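PDB 4XEA: peptidase M16 domain protein from Alicyclobacillus acidocaldarius subsp. acidocaldarius DSM 446, which is a putative M16-family (insulinase-type) metallopeptidase, probably cleaving peptides at a metal site occupied by nickel in this crystal. Local coordinates for residues A[10-20]-A[204-215]; A[185-193]-A[220-228]. All blocks are in the same frame, centred on the assembly; numbering follows the deposited sequence.

How the contacts relate
The two contacts lie on the same side of the chain's centre, their centres about 18 Å apart, and their segments alternate along the chain: 10-20, 185-193, 204-215, 220-228. Contact 1 packs helix 204-216 against the outermost strand hairpin of the six-stranded mixed sheet; contact 2 binds the end of helix 178-188, just before the sheet strand 194-200, to the linker that leaves helix 204-216 for strand 227-229. They meet at the hairpin turn, where Asn-16 ND2 lies 3.3 Å from Phe-220 CE2 and Asn-16 CG is 3.6 Å from Pro-191 CB. A hairpin near the N-terminus, at one edge of the sheet, thus packs against elements much later in the chain.

Contact 1. Residues A[10-20]-A[204-215]; sequences RTWRLQNGLVV and ADEIAHVIEENQ. With GOL (glycerol), chain F.
Trp-12 brings CH2 of its indole to 3.5 Å from Ala-208 CB, where a methyl is small enough to let the broad ring come close. With chi1 at 81°, CG sits between the backbone N and the carbonyl carbon, and NE1 then donates to Glu-212 OE1 (2.8 Å), reaching it from above the carboxylate plane. Glu-212 meets it by a bend at chi2 (-91°), and its OE2 comes within 3.3 Å of Leu-14 CD2. A glycerol, probably from the crystallisation liquor, puts C3 over one indole face; Val-20 CB covers the other.

This is an edge hairpin, strands 10-13 and 19-24, of the mixed sheet of an M16 alpha/beta domain, with helix 204-216 packed on it almost parallel to strand 10-13. Deeper in, Val-20 CG1 and Ile-211 CD1 meet tip to tip, while the Leu-14 side chain crosses Gln-215 at about a right angle, CD1 3.6 Å from CG. At the helix start, Arg-10, bent at chi3 (-59°), carries NH1 to Asp-205 OD1 (2.9 Å), a salt bridge on the anti side, tilted from the carboxylate plane; Ala-204 CB covers a guanidinium face, and Glu-8 is a second acidic partner. Asn-16 OD1 closes an Asx turn onto Leu-18 N, while ND2 donates to Gln-215 OE1 (2.8 Å) from above its carbonyl plane, the amides 76° apart; Gln-215 NE2 continues to Gln-117.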
loop_
_atom_site.group_PDB
_atom_site.type_symbol
_atom_site.label_atom_id
_atom_site.label_comp_id
_atom_site.label_asym_id
_atom_site.label_seq_id
_atom_site.Cartn_x
_atom_site.Cartn_y
_atom_site.Cartn_z
ATOM N N ARG A 10 -11.129 24.158 8.850
ATOM C CA ARG A 10 -11.068 25.097 9.964
ATOM C C ARG A 10 -9.633 25.125 10.505
ATOM O O ARG A 10 -9.173 24.171 11.139
ATOM C CB ARG A 10 -12.058 24.676 11.060
ATOM C CG ARG A 10 -12.342 25.736 12.127
ATOM C CD ARG A 10 -13.269 25.208 13.229
ATOM N NE ARG A 10 -14.568 24.757 12.715
ATOM C CZ ARG A 10 -15.584 24.327 13.476
ATOM N NH1 ARG A 10 -15.462 24.241 14.799
ATOM N NH2 ARG A 10 -16.726 23.970 12.911
ATOM N N THR A 11 -8.958 26.243 10.245
ATOM C CA THR A 11 -7.567 26.464 10.591
ATOM C C THR A 11 -7.437 27.700 11.522
ATOM O O THR A 11 -7.865 28.791 11.162
ATOM C CB THR A 11 -6.728 26.730 9.330
ATOM O OG1 THR A 11 -6.816 25.612 8.413
ATOM C CG2 THR A 11 -5.288 26.966 9.693
ATOM N N TRP A 12 -6.852 27.504 12.706
ATOM C CA TRP A 12 -6.591 28.582 13.631
ATOM C C TRP A 12 -5.324 28.287 14.436
ATOM O O TRP A 12 -4.688 27.229 14.250
ATOM C CB TRP A 12 -7.820 28.874 14.523
ATOM C CG TRP A 12 -8.006 27.988 15.685
ATOM C CD1 TRP A 12 -7.805 28.313 17.001
ATOM C CD2 TRP A 12 -8.511 26.650 15.676
ATOM N NE1 TRP A 12 -8.146 27.255 17.811
ATOM C CE2 TRP A 12 -8.570 26.217 17.021
ATOM C CE3 TRP A 12 -8.924 25.768 14.662
ATOM C CZ2 TRP A 12 -9.014 24.937 17.373
ATOM C CZ3 TRP A 12 -9.362 24.509 15.018
ATOM C CH2 TRP A 12 -9.406 24.105 16.364
ATOM N N ARG A 13 -4.901 29.259 15.235
ATOM C CA ARG A 13 -3.668 29.166 16.023
ATOM C C ARG A 13 -3.978 29.409 17.503
ATOM O O ARG A 13 -4.618 30.402 17.837
ATOM C CB ARG A 13 -2.618 30.176 15.527
ATOM C CG ARG A 13 -1.259 30.034 16.223
ATOM C CD ARG A 13 -0.223 31.111 15.824
ATOM N NE ARG A 13 -0.102 31.268 14.360
ATOM C CZ ARG A 13 0.842 30.780 13.568
ATOM N NH1 ARG A 13 1.810 30.007 14.032
ATOM N NH2 ARG A 13 0.809 31.074 12.266
ATOM N N LEU A 14 -3.527 28.502 18.373
ATOM C CA LEU A 14 -3.822 28.615 19.807
ATOM C C LEU A 14 -2.935 29.649 20.475
ATOM O O LEU A 14 -1.935 30.091 19.909
ATOM C CB LEU A 14 -3.646 27.263 20.521
ATOM C CG LEU A 14 -4.352 26.029 19.896
ATOM C CD1 LEU A 14 -3.829 24.756 20.499
ATOM C CD2 LEU A 14 -5.831 26.107 20.064
ATOM N N GLN A 15 -3.281 29.976 21.712
ATOM C CA GLN A 15 -2.520 30.928 22.497
ATOM C C GLN A 15 -1.054 30.488 22.570
ATOM O O GLN A 15 -0.175 31.329 22.517
ATOM C CB GLN A 15 -3.164 31.092 23.897
ATOM C CG GLN A 15 -2.528 32.168 24.793
ATOM C CD GLN A 15 -1.200 31.725 25.438
ATOM O OE1 GLN A 15 -0.925 30.522 25.588
ATOM N NE2 GLN A 15 -0.379 32.702 25.825
ATOM N N ASN A 16 -0.780 29.177 22.623
ATOM C CA ASN A 16 0.607 28.697 22.805
ATOM C C ASN A 16 1.393 28.583 21.492
ATOM O O ASN A 16 2.530 28.118 21.462
ATOM C CB ASN A 16 0.619 27.373 23.590
ATOM C CG ASN A 16 -0.049 26.229 22.832
ATOM O OD1 ASN A 16 -0.354 26.349 21.652
ATOM N ND2 ASN A 16 -0.259 25.112 23.509
ATOM N N GLY A 17 0.769 28.989 20.395
ATOM C CA GLY A 17 1.439 29.017 19.089
ATOM C C GLY A 17 1.133 27.826 18.195
ATOM O O GLY A 17 1.536 27.815 17.047
ATOM N N LEU A 18 0.439 26.804 18.705
ATOM C CA LEU A 18 0.115 25.640 17.889
ATOM C C LEU A 18 -0.917 25.966 16.811
ATOM O O LEU A 18 -1.997 26.478 17.103
ATOM C CB LEU A 18 -0.392 24.472 18.741
ATOM C CG LEU A 18 -0.880 23.208 18.035
ATOM C CD1 LEU A 18 0.294 22.511 17.373
ATOM C CD2 LEU A 18 -1.585 22.255 19.036
ATOM N N VAL A 19 -0.616 25.582 15.577
ATOM C CA VAL A 19 -1.580 25.712 14.476
ATOM C C VAL A 19 -2.371 24.408 14.391
ATOM O O VAL A 19 -1.796 23.334 14.422
ATOM C CB VAL A 19 -0.848 26.051 13.138
ATOM C CG1 VAL A 19 -1.762 25.884 11.914
ATOM C CG2 VAL A 19 -0.280 27.501 13.182
ATOM N N VAL A 20 -3.697 24.530 14.284
ATOM C CA VAL A 20 -4.594 23.416 14.195
ATOM C C VAL A 20 -5.402 23.562 12.920
ATOM O O VAL A 20 -5.886 24.655 12.611
ATOM C CB VAL A 20 -5.592 23.322 15.378
ATOM C CG1 VAL A 20 -6.521 22.035 15.234
ATOM C CG2 VAL A 20 -4.868 23.301 16.735
ATOM N N ALA A 204 -16.381 18.858 14.577
ATOM C CA ALA A 204 -15.317 19.862 14.634
ATOM C C ALA A 204 -15.434 20.804 15.849
ATOM O O ALA A 204 -14.427 21.208 16.438
ATOM C CB ALA A 204 -15.260 20.664 13.322
ATOM N N ASP A 205 -16.658 21.133 16.244
ATOM C CA ASP A 205 -16.859 22.019 17.402
ATOM C C ASP A 205 -16.411 21.287 18.669
ATOM O O ASP A 205 -15.776 21.868 19.541
ATOM C CB ASP A 205 -18.334 22.436 17.555
ATOM C CG ASP A 205 -18.884 23.193 16.338
ATOM O OD1 ASP A 205 -18.176 24.031 15.745
ATOM O OD2 ASP A 205 -20.064 22.960 16.002
ATOM N N GLU A 206 -16.765 20.002 18.764
ATOM C CA GLU A 206 -16.407 19.175 19.921
ATOM C C GLU A 206 -14.895 19.061 20.065
ATOM O O GLU A 206 -14.347 19.286 21.152
ATOM C CB GLU A 206 -16.997 17.769 19.778
ATOM C CG GLU A 206 -16.630 16.795 20.917
ATOM C CD GLU A 206 -16.837 15.322 20.541
ATOM O OE1 GLU A 206 -17.079 15.018 19.344
ATOM O OE2 GLU A 206 -16.760 14.472 21.456
ATOM N N ILE A 207 -14.214 18.731 18.969
ATOM C CA ILE A 207 -12.790 18.479 19.031
ATOM C C ILE A 207 -11.991 19.784 19.230
ATOM O O ILE A 207 -10.980 19.792 19.947
ATOM C CB ILE A 207 -12.301 17.702 17.779
ATOM C CG1 ILE A 207 -12.933 16.300 17.719
ATOM C CG2 ILE A 207 -10.772 17.612 17.763
ATOM C CD1 ILE A 207 -12.750 15.448 18.979
ATOM N N ALA A 208 -12.454 20.885 18.626
ATOM C CA ALA A 208 -11.793 22.197 18.798
ATOM C C ALA A 208 -11.791 22.642 20.247
ATOM O O ALA A 208 -10.821 23.213 20.718
ATOM C CB ALA A 208 -12.433 23.252 17.934
ATOM N N HIS A 209 -12.874 22.358 20.959
ATOM C CA HIS A 209 -12.993 22.666 22.377
ATOM C C HIS A 209 -12.092 21.748 23.230
ATOM O O HIS A 209 -11.439 22.199 24.157
ATOM C CB HIS A 209 -14.477 22.536 22.763
ATOM C CG HIS A 209 -14.776 22.825 24.195
ATOM N ND1 HIS A 209 -14.676 24.089 24.739
ATOM C CD2 HIS A 209 -15.233 22.021 25.184
ATOM C CE1 HIS A 209 -15.036 24.047 26.011
ATOM N NE2 HIS A 209 -15.384 22.805 26.305
ATOM N N VAL A 210 -12.045 20.466 22.909
ATOM C CA VAL A 210 -11.143 19.533 23.611
ATOM C C VAL A 210 -9.654 19.958 23.488
ATOM O O VAL A 210 -8.870 19.881 24.459
ATOM C CB VAL A 210 -11.294 18.103 23.043
ATOM C CG1 VAL A 210 -10.192 17.179 23.576
ATOM C CG2 VAL A 210 -12.678 17.547 23.318
ATOM N N ILE A 211 -9.268 20.415 22.299
ATOM C CA ILE A 211 -7.874 20.774 22.063
ATOM C C ILE A 211 -7.563 22.023 22.906
ATOM O O ILE A 211 -6.573 22.029 23.633
ATOM C CB ILE A 211 -7.552 21.023 20.554
ATOM C CG1 ILE A 211 -7.738 19.766 19.717
ATOM C CG2 ILE A 211 -6.096 21.503 20.357
ATOM C CD1 ILE A 211 -7.905 20.030 18.224
ATOM N N GLU A 212 -8.438 23.038 22.844
ATOM C CA GLU A 212 -8.236 24.307 23.584
ATOM C C GLU A 212 -8.160 24.034 25.079
ATOM O O GLU A 212 -7.301 24.556 25.768
ATOM C CB GLU A 212 -9.370 25.312 23.320
ATOM C CG GLU A 212 -9.562 25.770 21.865
ATOM C CD GLU A 212 -8.788 27.010 21.490
ATOM O OE1 GLU A 212 -9.075 27.561 20.406
ATOM O OE2 GLU A 212 -7.879 27.433 22.243
ATOM N N GLU A 213 -9.052 23.182 25.568
ATOM C CA GLU A 213 -9.079 22.847 26.996
ATOM C C GLU A 213 -7.837 22.084 27.428
ATOM O O GLU A 213 -7.268 22.366 28.473
ATOM C CB GLU A 213 -10.355 22.076 27.362
ATOM C CG GLU A 213 -11.560 22.971 27.448
ATOM C CD GLU A 213 -11.447 23.977 28.594
ATOM O OE1 GLU A 213 -10.834 25.057 28.401
ATOM O OE2 GLU A 213 -11.949 23.676 29.692
ATOM N N ASN A 214 -7.398 21.139 26.607
ATOM C CA ASN A 214 -6.197 20.374 26.902
ATOM C C ASN A 214 -4.962 21.270 26.990
ATOM O O ASN A 214 -4.158 21.129 27.911
ATOM C CB ASN A 214 -5.978 19.302 25.805
ATOM C CG ASN A 214 -4.791 18.407 26.085
ATOM O OD1 ASN A 214 -3.636 18.820 25.948
ATOM N ND2 ASN A 214 -5.068 17.154 26.449
ATOM N N GLN A 215 -4.801 22.163 26.006
ATOM C CA GLN A 215 -3.678 23.104 25.958
ATOM C C GLN A 215 -3.741 24.194 27.029
ATOM O O GLN A 215 -2.707 24.549 27.602
ATOM C CB GLN A 215 -3.601 23.757 24.574
ATOM C CG GLN A 215 -3.370 22.717 23.428
ATOM C CD GLN A 215 -2.069 21.970 23.602
ATOM O OE1 GLN A 215 -1.026 22.399 23.096
ATOM N NE2 GLN A 215 -2.103 20.874 24.342
HETATM C C1 GOL F . -12.317 27.338 18.141
HETATM O O1 GOL F . -11.886 28.569 18.672
HETATM C C2 GOL F . -12.918 27.585 16.755
HETATM O O2 GOL F . -13.718 26.472 16.362
HETATM C C3 GOL F . -11.801 27.874 15.749
HETATM O O3 GOL F . -12.062 29.026 14.965
#

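Contact 2. Residues A[185-193]-A[220-228]; sequences YDTFYHPSN and FKEPPAIER
Asp-186 OD2 faces Lys-221 NZ across 3.7 Å, a long salt bridge at the exposed start of a contact in which the end of helix 178-188 and the turn after it receive the proline-rich linker leading to strand 227-229. That strand edges the small antiparallel sheet beside the M16 alpha/beta unit. Thr-187 presents CG2 to Ile-226 CG1, and Pro-224 CG packs against its carbonyl O; its hydroxyl is turned back to Leu-183 O of its own helix. Phe-188 leans CD2 on Ile-226 CD1 (3.8 Å), while its CE2 lies over a face of the Arg-228 guanidinium, whose NH1 pairs with Asp-43 and whose NH2 bonds to Arg-38 O.

His-190 is gripped at both nitrogens. Having CG anti to the backbone N (chi1 -169°) sends the imidazole into the linker, where NE2 donates to Lys-221 O at 2.7 Å; ND1 accepts from Ser-192 N and also bonds Ser-192 OG. These bonds at both nitrogens fix the ring's rotation. Pro-223 CA makes a CH-pi contact over one face, and Pro-191 CD covers the opposite face. Pro-191 in turn sets CG over the Phe-220 ring, 3.9 Å from its centroid, a second CH-pi contact, for which proline's compact, rigid ring is well suited. Ser-192 OG touches Pro-223 CB at 3.3 Å and shares a water that donates to Pro-224 O. Asn-193 closes the turn backward, ND2 donating to Phe-188 O on a lone pair, 3.0 Å away.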
loop_
_atom_site.group_PDB
_atom_site.type_symbol
_atom_site.label_atom_id
_atom_site.label_comp_id
_atom_site.label_asym_id
_atom_site.label_seq_id
_atom_site.Cartn_x
_atom_site.Cartn_y
_atom_site.Cartn_z
ATOM N N TYR A 185 14.450 18.083 22.755
ATOM C CA TYR A 185 13.019 17.974 22.997
ATOM C C TYR A 185 12.457 19.332 23.455
ATOM O O TYR A 185 11.416 19.763 22.966
ATOM C CB TYR A 185 12.685 16.887 24.044
ATOM C CG TYR A 185 11.215 16.819 24.381
ATOM C CD1 TYR A 185 10.707 17.394 25.558
ATOM C CD2 TYR A 185 10.327 16.181 23.533
ATOM C CE1 TYR A 185 9.369 17.344 25.840
ATOM C CE2 TYR A 185 8.997 16.136 23.805
ATOM C CZ TYR A 185 8.518 16.702 24.949
ATOM O OH TYR A 185 7.188 16.624 25.197
ATOM N N ASP A 186 13.145 19.992 24.385
ATOM C CA ASP A 186 12.664 21.278 24.883
ATOM C C ASP A 186 12.683 22.320 23.761
ATOM O O ASP A 186 11.778 23.140 23.677
ATOM C CB ASP A 186 13.449 21.776 26.132
ATOM C CG ASP A 186 13.065 21.046 27.422
ATOM O OD1 ASP A 186 12.012 20.327 27.518
ATOM O OD2 ASP A 186 13.844 21.219 28.395
ATOM N N THR A 187 13.666 22.254 22.869
ATOM C CA THR A 187 13.803 23.246 21.811
ATOM C C THR A 187 12.758 23.058 20.707
ATOM O O THR A 187 12.183 24.045 20.235
ATOM C CB THR A 187 15.195 23.191 21.191
ATOM O OG1 THR A 187 16.175 23.432 22.207
ATOM C CG2 THR A 187 15.375 24.222 20.046
ATOM N N PHE A 188 12.530 21.811 20.293
ATOM C CA PHE A 188 11.787 21.534 19.065
ATOM C C PHE A 188 10.381 21.057 19.270
ATOM O O PHE A 188 9.599 21.087 18.342
ATOM C CB PHE A 188 12.549 20.523 18.194
ATOM C CG PHE A 188 13.799 21.087 17.575
ATOM C CD1 PHE A 188 15.042 20.781 18.100
ATOM C CD2 PHE A 188 13.730 21.936 16.478
ATOM C CE1 PHE A 188 16.217 21.307 17.547
ATOM C CE2 PHE A 188 14.890 22.442 15.887
ATOM C CZ PHE A 188 16.144 22.126 16.415
ATOM N N TYR A 189 10.044 20.628 20.482
ATOM C CA TYR A 189 8.708 20.111 20.748
ATOM C C TYR A 189 7.811 21.130 21.416
ATOM O O TYR A 189 6.766 20.783 21.927
ATOM C CB TYR A 189 8.791 18.831 21.558
ATOM C CG TYR A 189 9.008 17.614 20.697
ATOM C CD1 TYR A 189 10.255 17.362 20.122
ATOM C CD2 TYR A 189 7.964 16.710 20.453
ATOM C CE1 TYR A 189 10.475 16.245 19.312
ATOM C CE2 TYR A 189 8.177 15.582 19.665
ATOM C CZ TYR A 189 9.436 15.369 19.074
ATOM O OH TYR A 189 9.678 14.251 18.312
ATOM N N HIS A 190 8.212 22.398 21.385
ATOM C CA HIS A 190 7.353 23.455 21.827
ATOM C C HIS A 190 6.182 23.596 20.855
ATOM O O HIS A 190 6.361 23.435 19.659
ATOM C CB HIS A 190 8.119 24.798 21.918
ATOM C CG HIS A 190 7.343 25.856 22.624
ATOM N ND1 HIS A 190 6.396 26.630 21.988
ATOM C CD2 HIS A 190 7.356 26.257 23.915
ATOM C CE1 HIS A 190 5.865 27.472 22.861
ATOM N NE2 HIS A 190 6.427 27.266 24.039
ATOM N N PRO A 191 4.991 23.928 21.357
ATOM C CA PRO A 191 3.845 23.961 20.441
ATOM C C PRO A 191 3.951 24.948 19.271
ATOM O O PRO A 191 3.327 24.716 18.219
ATOM C CB PRO A 191 2.659 24.321 21.360
ATOM C CG PRO A 191 3.264 24.632 22.726
ATOM C CD PRO A 191 4.573 23.939 22.774
ATOM N N SER A 192 4.737 26.005 19.446
ATOM C CA SER A 192 4.987 27.005 18.429
ATOM C C SER A 192 5.783 26.415 17.265
ATOM O O SER A 192 5.806 27.012 16.182
ATOM C CB SER A 192 5.765 28.203 19.005
ATOM O OG SER A 192 7.027 27.785 19.496
ATOM N N ASN A 193 6.423 25.256 17.483
ATOM C CA ASN A 193 7.184 24.598 16.415
ATOM C C ASN A 193 6.425 23.437 15.767
ATOM O O ASN A 193 7.014 22.651 15.000
ATOM C CB ASN A 193 8.536 24.097 16.921
ATOM C CG ASN A 193 9.531 23.775 15.747
ATOM O OD1 ASN A 193 9.691 24.557 14.804
ATOM N ND2 ASN A 193 10.238 22.672 15.869
ATOM N N PHE A 220 3.240 26.235 29.274
ATOM C CA PHE A 220 4.329 26.219 28.346
ATOM C C PHE A 220 5.244 27.389 28.598
ATOM O O PHE A 220 4.798 28.458 28.972
ATOM C CB PHE A 220 3.787 26.250 26.931
ATOM C CG PHE A 220 2.884 25.094 26.622
ATOM C CD1 PHE A 220 3.411 23.894 26.164
ATOM C CD2 PHE A 220 1.516 25.197 26.828
ATOM C CE1 PHE A 220 2.580 22.823 25.889
ATOM C CE2 PHE A 220 0.687 24.140 26.558
ATOM C CZ PHE A 220 1.216 22.948 26.085
ATOM N N LYS A 221 6.532 27.143 28.362
ATOM C CA LYS A 221 7.542 28.180 28.316
ATOM C C LYS A 221 7.317 29.131 27.148
ATOM O O LYS A 221 6.480 28.885 26.260
ATOM C CB LYS A 221 8.934 27.551 28.168
ATOM C CG LYS A 221 9.473 26.899 29.457
ATOM C CD LYS A 221 10.500 25.809 29.097
ATOM C CE LYS A 221 11.053 25.091 30.331
ATOM N NZ LYS A 221 11.633 23.764 29.919
ATOM N N GLU A 222 8.067 30.229 27.184
ATOM C CA GLU A 222 8.182 31.116 26.043
ATOM C C GLU A 222 8.718 30.314 24.894
ATOM O O GLU A 222 9.545 29.417 25.093
ATOM C CB GLU A 222 9.129 32.298 26.322
ATOM C CG GLU A 222 8.592 33.257 27.390
ATOM C CD GLU A 222 7.100 33.529 27.205
ATOM O OE1 GLU A 222 6.686 33.899 26.075
ATOM O OE2 GLU A 222 6.337 33.336 28.178
ATOM N N PRO A 223 8.223 30.609 23.694
ATOM C CA PRO A 223 8.681 29.810 22.566
ATOM C C PRO A 223 10.195 29.972 22.363
ATOM O O PRO A 223 10.684 31.077 22.292
ATOM C CB PRO A 223 7.876 30.360 21.381
ATOM C CG PRO A 223 7.061 31.529 21.909
ATOM C CD PRO A 223 7.063 31.464 23.374
ATOM N N PRO A 224 10.943 28.873 22.331
ATOM C CA PRO A 224 12.327 28.959 21.850
ATOM C C PRO A 224 12.454 29.545 20.422
ATOM O O PRO A 224 11.644 29.257 19.537
ATOM C CB PRO A 224 12.799 27.505 21.854
ATOM C CG PRO A 224 11.809 26.786 22.745
ATOM C CD PRO A 224 10.522 27.480 22.541
ATOM N N ALA A 225 13.446 30.418 20.254
ATOM C CA ALA A 225 13.897 30.911 18.957
ATOM C C ALA A 225 14.927 29.889 18.448
ATOM O O ALA A 225 15.819 29.494 19.178
ATOM C CB ALA A 225 14.558 32.299 19.121
ATOM N N ILE A 226 14.826 29.493 17.183
ATOM C CA ILE A 226 15.713 28.506 16.610
ATOM C C ILE A 226 16.380 29.105 15.372
ATOM O O ILE A 226 15.672 29.544 14.483
ATOM C CB ILE A 226 14.908 27.275 16.226
ATOM C CG1 ILE A 226 14.199 26.662 17.464
ATOM C CG2 ILE A 226 15.820 26.238 15.456
ATOM C CD1 ILE A 226 13.129 25.627 17.092
ATOM N N GLU A 227 17.700 29.185 15.342
ATOM C CA GLU A 227 18.413 29.516 14.079
ATOM C C GLU A 227 18.895 28.140 13.517
ATOM O O GLU A 227 19.709 27.475 14.146
ATOM C CB GLU A 227 19.599 30.430 14.292
ATOM C CG GLU A 227 20.282 30.801 12.994
ATOM C CD GLU A 227 21.579 31.490 13.136
ATOM O OE1 GLU A 227 22.122 31.505 14.224
ATOM O OE2 GLU A 227 22.081 32.025 12.133
ATOM N N ARG A 228 18.430 27.768 12.339
ATOM C CA ARG A 228 18.800 26.473 11.735
ATOM C C ARG A 228 20.187 26.631 11.110
ATOM O O ARG A 228 20.410 27.567 10.340
ATOM C CB ARG A 228 17.804 26.057 10.658
ATOM C CG ARG A 228 16.337 26.181 11.034
ATOM C CD ARG A 228 15.721 24.914 11.437
ATOM N NE ARG A 228 14.421 25.111 12.097
ATOM C CZ ARG A 228 13.701 24.102 12.556
ATOM N NH1 ARG A 228 14.142 22.858 12.366
ATOM N NH2 ARG A 228 12.540 24.319 13.176
HETATM O O HOH W 1 9.670 27.411 18.670
#